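Autophagy protein 5 (PDB 2DYO) acts in autophagic vesicle formation and cytoplasm-to-vacuole transport, and is needed for the selective degradation of the nucleus and of mitochondria. Local coordinates at residues Ser197-Thr209 with Ile218-Pro230. Sequence-based numbering, arbitrary orientation.
Sequences SSRPRHIPLIIQT and ISQPTISMTGVNP
I207 and S219 form the hydrogen-bonded pair of the antiparallel β-hairpin of strands 205-208 and 218-219 in the ubiquitin-like UblB domain: I207 N reaches S219 O at 2.8 Å, and S219 N returns to I207 O. Beyond it the backbones part, and water bridges the gap. One water accepts from I223 N and donates to I203 O; another accepts from L205 N and donates to P221 O at 2.6 Å. Direct pairing resumes where I203 N meets I223 O at 3.1 Å, and M225 N meets R201 O.

The side chain of M225 runs from the backbone into the I203 contact. CB sits 3.1 Å from P200 O. With CG anti to the carbonyl carbon (chi1 -65°), CG presses on I203 CG1 at 3.2 Å, tighter than normal carbon contact. Bends at chi2 and chi3 then keep SD close to the same CG1 and CE near I203 CD1. L266 of helix 266-273 also touches I203.

Past M225, segment 218-230 makes a type II turn that ends at V228. R199, extended from CG to NE and in a cation-pi interaction with Y267, brings its guanidinium edge to the turn. NH2 donates to V228 O at 2.8 Å, with the oxygen 14° out of the guanidinium plane, while NH1 makes weak bonds to V228 O and M225 O.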
loop_
_atom_site.group_PDB
_atom_site.type_symbol
_atom_site.label_atom_id
_atom_site.label_comp_id
_atom_site.label_asym_id
_atom_site.label_seq_id
_atom_site.Cartn_x
_atom_site.Cartn_y
_atom_site.Cartn_z
ATOM N N SER A 197 8.312 -18.323 8.261
ATOM C CA SER A 197 9.292 -17.742 9.170
ATOM C C SER A 197 10.667 -18.337 8.881
ATOM O O SER A 197 11.633 -18.091 9.608
ATOM C CB SER A 197 8.894 -18.020 10.623
ATOM O OG SER A 197 8.848 -19.413 10.883
ATOM N N SER A 198 10.740 -19.125 7.811
ATOM C CA SER A 198 11.983 -19.764 7.392
ATOM C C SER A 198 12.674 -18.889 6.350
ATOM O O SER A 198 12.142 -17.850 5.963
ATOM C CB SER A 198 11.680 -21.133 6.786
ATOM O OG SER A 198 10.900 -20.993 5.611
ATOM N N ARG A 199 13.852 -19.308 5.893
ATOM C CA ARG A 199 14.575 -18.538 4.886
ATOM C C ARG A 199 13.978 -18.803 3.502
ATOM O O ARG A 199 13.881 -19.944 3.053
ATOM C CB ARG A 199 16.073 -18.874 4.897
ATOM C CG ARG A 199 16.927 -17.840 4.153
ATOM C CD ARG A 199 18.398 -17.922 4.542
ATOM N NE ARG A 199 19.172 -16.785 4.039
ATOM C CZ ARG A 199 19.532 -16.616 2.769
ATOM N NH1 ARG A 199 19.195 -17.513 1.849
ATOM N NH2 ARG A 199 20.229 -15.545 2.415
ATOM N N PRO A 200 13.577 -17.730 2.810
ATOM C CA PRO A 200 12.969 -17.728 1.476
ATOM C C PRO A 200 13.635 -18.553 0.374
ATOM O O PRO A 200 14.860 -18.585 0.249
ATOM C CB PRO A 200 12.943 -16.242 1.114
ATOM C CG PRO A 200 12.805 -15.571 2.440
ATOM C CD PRO A 200 13.776 -16.352 3.291
ATOM N N ARG A 201 12.807 -19.218 -0.425
ATOM C CA ARG A 201 13.280 -19.992 -1.565
ATOM C C ARG A 201 13.382 -18.986 -2.716
ATOM O O ARG A 201 14.256 -19.082 -3.583
ATOM C CB ARG A 201 12.275 -21.088 -1.914
ATOM C CG ARG A 201 12.374 -22.329 -1.039
ATOM C CD ARG A 201 13.707 -23.012 -1.272
ATOM N NE ARG A 201 13.698 -24.410 -0.859
ATOM C CZ ARG A 201 14.431 -25.355 -1.438
ATOM N NH1 ARG A 201 14.370 -26.605 -1.005
ATOM N NH2 ARG A 201 15.217 -25.050 -2.463
ATOM N N HIS A 202 12.465 -18.020 -2.703
ATOM C CA HIS A 202 12.413 -16.942 -3.694
ATOM C C HIS A 202 11.906 -15.697 -2.982
ATOM O O HIS A 202 11.289 -15.796 -1.927
ATOM C CB HIS A 202 11.450 -17.271 -4.837
ATOM C CG HIS A 202 11.960 -18.303 -5.794
ATOM N ND1 HIS A 202 11.628 -19.638 -5.696
ATOM C CD2 HIS A 202 12.759 -18.193 -6.880
ATOM C CE1 HIS A 202 12.201 -20.305 -6.683
ATOM N NE2 HIS A 202 12.894 -19.451 -7.416
ATOM N N ILE A 203 12.155 -14.521 -3.548
ATOM C CA ILE A 203 11.674 -13.291 -2.923
ATOM C C ILE A 203 10.477 -12.695 -3.666
ATOM O O ILE A 203 10.546 -12.449 -4.875
ATOM C CB ILE A 203 12.772 -12.191 -2.872
ATOM C CG1 ILE A 203 13.975 -12.660 -2.045
ATOM C CG2 ILE A 203 12.193 -10.906 -2.267
ATOM C CD1 ILE A 203 13.701 -12.806 -0.559
ATOM N N PRO A 204 9.360 -12.469 -2.951
ATOM C CA PRO A 204 8.150 -11.888 -3.539
ATOM C C PRO A 204 8.469 -10.402 -3.698
ATOM O O PRO A 204 8.291 -9.614 -2.760
ATOM C CB PRO A 204 7.083 -12.121 -2.464
ATOM C CG PRO A 204 7.620 -13.299 -1.674
ATOM C CD PRO A 204 9.087 -12.968 -1.591
ATOM N N LEU A 205 8.958 -10.037 -4.875
ATOM C CA LEU A 205 9.344 -8.662 -5.155
ATOM C C LEU A 205 8.615 -8.063 -6.346
ATOM O O LEU A 205 8.512 -8.683 -7.404
ATOM C CB LEU A 205 10.851 -8.600 -5.427
ATOM C CG LEU A 205 11.433 -7.252 -5.873
ATOM C CD1 LEU A 205 11.391 -6.259 -4.712
ATOM C CD2 LEU A 205 12.884 -7.452 -6.354
ATOM N N ILE A 206 8.114 -6.851 -6.160
ATOM C CA ILE A 206 7.439 -6.126 -7.217
ATOM C C ILE A 206 8.228 -4.833 -7.374
ATOM O O ILE A 206 8.536 -4.162 -6.384
ATOM C CB ILE A 206 5.970 -5.819 -6.852
ATOM C CG1 ILE A 206 5.161 -7.119 -6.918
ATOM C CG2 ILE A 206 5.405 -4.758 -7.802
ATOM C CD1 ILE A 206 3.718 -6.997 -6.495
ATOM N N ILE A 207 8.584 -4.512 -8.613
ATOM C CA ILE A 207 9.357 -3.305 -8.910
ATOM C C ILE A 207 8.522 -2.386 -9.780
ATOM O O ILE A 207 7.999 -2.811 -10.804
ATOM C CB ILE A 207 10.655 -3.647 -9.666
ATOM C CG1 ILE A 207 11.499 -4.621 -8.838
ATOM C CG2 ILE A 207 11.439 -2.370 -9.947
ATOM C CD1 ILE A 207 12.750 -5.132 -9.555
ATOM N N GLN A 208 8.397 -1.129 -9.371
ATOM C CA GLN A 208 7.603 -0.169 -10.126
ATOM C C GLN A 208 8.330 1.157 -10.283
ATOM O O GLN A 208 9.267 1.448 -9.543
ATOM C CB GLN A 208 6.269 0.089 -9.407
ATOM C CG GLN A 208 6.420 0.869 -8.088
ATOM C CD GLN A 208 5.085 1.181 -7.417
ATOM O OE1 GLN A 208 4.027 0.780 -7.895
ATOM N NE2 GLN A 208 5.136 1.900 -6.303
ATOM N N THR A 209 7.902 1.946 -11.265
ATOM C CA THR A 209 8.463 3.276 -11.479
ATOM C C THR A 209 7.371 4.254 -11.044
ATOM O O THR A 209 6.616 3.957 -10.119
ATOM C CB THR A 209 8.836 3.523 -12.960
ATOM O OG1 THR A 209 7.706 3.253 -13.798
ATOM C CG2 THR A 209 10.016 2.635 -13.368
ATOM N N ILE A 218 5.769 -1.868 -14.250
ATOM C CA ILE A 218 5.813 -2.703 -13.065
ATOM C C ILE A 218 6.238 -4.113 -13.475
ATOM O O ILE A 218 5.868 -4.599 -14.545
ATOM C CB ILE A 218 4.419 -2.711 -12.413
ATOM C CG1 ILE A 218 4.387 -3.621 -11.186
ATOM C CG2 ILE A 218 3.388 -3.121 -13.444
ATOM C CD1 ILE A 218 3.139 -3.414 -10.341
ATOM N N SER A 219 7.028 -4.758 -12.629
ATOM C CA SER A 219 7.501 -6.098 -12.925
ATOM C C SER A 219 7.619 -6.911 -11.647
ATOM O O SER A 219 7.700 -6.355 -10.550
ATOM C CB SER A 219 8.864 -6.024 -13.614
ATOM O OG SER A 219 9.819 -5.442 -12.748
ATOM N N GLN A 220 7.627 -8.228 -11.799
ATOM C CA GLN A 220 7.741 -9.138 -10.672
ATOM C C GLN A 220 8.748 -10.203 -11.090
ATOM O O GLN A 220 8.384 -11.311 -11.467
ATOM C CB GLN A 220 6.374 -9.763 -10.355
ATOM C CG GLN A 220 6.389 -10.793 -9.232
ATOM C CD GLN A 220 5.021 -11.413 -8.977
ATOM O OE1 GLN A 220 4.906 -12.434 -8.297
ATOM N NE2 GLN A 220 3.979 -10.796 -9.520
ATOM N N PRO A 221 10.044 -9.860 -11.037
ATOM C CA PRO A 221 11.132 -10.764 -11.415
ATOM C C PRO A 221 11.289 -11.947 -10.473
ATOM O O PRO A 221 11.030 -11.843 -9.273
ATOM C CB PRO A 221 12.350 -9.847 -11.402
ATOM C CG PRO A 221 12.038 -8.928 -10.249
ATOM C CD PRO A 221 10.574 -8.600 -10.483
ATOM N N THR A 222 11.699 -13.081 -11.026
ATOM C CA THR A 222 11.917 -14.281 -10.234
ATOM C C THR A 222 13.326 -14.174 -9.658
ATOM O O THR A 222 14.298 -14.049 -10.403
ATOM C CB THR A 222 11.853 -15.559 -11.096
ATOM O OG1 THR A 222 10.587 -15.632 -11.758
ATOM C CG2 THR A 222 12.039 -16.794 -10.224
ATOM N N ILE A 223 13.433 -14.223 -8.337
ATOM C CA ILE A 223 14.729 -14.114 -7.677
ATOM C C ILE A 223 14.946 -15.259 -6.692
ATOM O O ILE A 223 14.338 -15.296 -5.621
ATOM C CB ILE A 223 14.837 -12.765 -6.951
ATOM C CG1 ILE A 223 14.772 -11.635 -7.987
ATOM C CG2 ILE A 223 16.126 -12.698 -6.136
ATOM C CD1 ILE A 223 14.741 -10.257 -7.395
ATOM N N SER A 224 15.811 -16.197 -7.073
ATOM C CA SER A 224 16.119 -17.361 -6.243
ATOM C C SER A 224 16.969 -16.972 -5.033
ATOM O O SER A 224 17.909 -16.188 -5.152
ATOM C CB SER A 224 16.854 -18.418 -7.077
ATOM O OG SER A 224 17.083 -19.601 -6.325
ATOM N N MET A 225 16.644 -17.530 -3.873
ATOM C CA MET A 225 17.373 -17.223 -2.646
ATOM C C MET A 225 18.064 -18.433 -2.042
ATOM O O MET A 225 18.820 -18.304 -1.077
ATOM C CB MET A 225 16.420 -16.633 -1.603
ATOM C CG MET A 225 15.838 -15.293 -1.983
ATOM S SD MET A 225 17.122 -14.046 -2.153
ATOM C CE MET A 225 17.612 -13.828 -0.438
ATOM N N THR A 226 17.803 -19.607 -2.602
ATOM C CA THR A 226 18.392 -20.829 -2.083
ATOM C C THR A 226 19.917 -20.801 -2.154
ATOM O O THR A 226 20.491 -20.694 -3.230
ATOM C CB THR A 226 17.868 -22.059 -2.852
ATOM O OG1 THR A 226 16.448 -22.170 -2.667
ATOM C CG2 THR A 226 18.540 -23.329 -2.350
ATOM N N GLY A 227 20.557 -20.871 -0.993
ATOM C CA GLY A 227 22.010 -20.886 -0.930
ATOM C C GLY A 227 22.748 -19.600 -1.249
ATOM O O GLY A 227 23.984 -19.605 -1.352
ATOM N N VAL A 228 22.012 -18.501 -1.403
ATOM C CA VAL A 228 22.626 -17.213 -1.712
ATOM C C VAL A 228 22.103 -16.106 -0.808
ATOM O O VAL A 228 21.093 -16.268 -0.125
ATOM C CB VAL A 228 22.401 -16.823 -3.194
ATOM C CG1 VAL A 228 23.136 -17.811 -4.105
ATOM C CG2 VAL A 228 20.910 -16.816 -3.516
ATOM N N ASN A 229 22.800 -14.979 -0.800
ATOM C CA ASN A 229 22.428 -13.856 0.053
ATOM C C ASN A 229 22.701 -12.574 -0.734
ATOM O O ASN A 229 23.553 -11.773 -0.360
ATOM C CB ASN A 229 23.292 -13.897 1.317
ATOM C CG ASN A 229 22.744 -13.034 2.435
ATOM O OD1 ASN A 229 23.432 -12.780 3.426
ATOM N ND2 ASN A 229 21.504 -12.593 2.295
ATOM N N PRO A 230 21.965 -12.359 -1.833
ATOM C CA PRO A 230 22.162 -11.166 -2.660
ATOM C C PRO A 230 21.804 -9.815 -2.052
ATOM O O PRO A 230 20.927 -9.701 -1.193
ATOM C CB PRO A 230 21.322 -11.468 -3.903
ATOM C CG PRO A 230 20.184 -12.239 -3.347
ATOM C CD PRO A 230 20.867 -13.187 -2.361
HETATM O O HOH W 1 15.339 -21.058 -4.949
HETATM O O HOH W 2 11.047 -14.346 -6.849
HETATM O O HOH W 3 9.178 -11.095 -7.570
#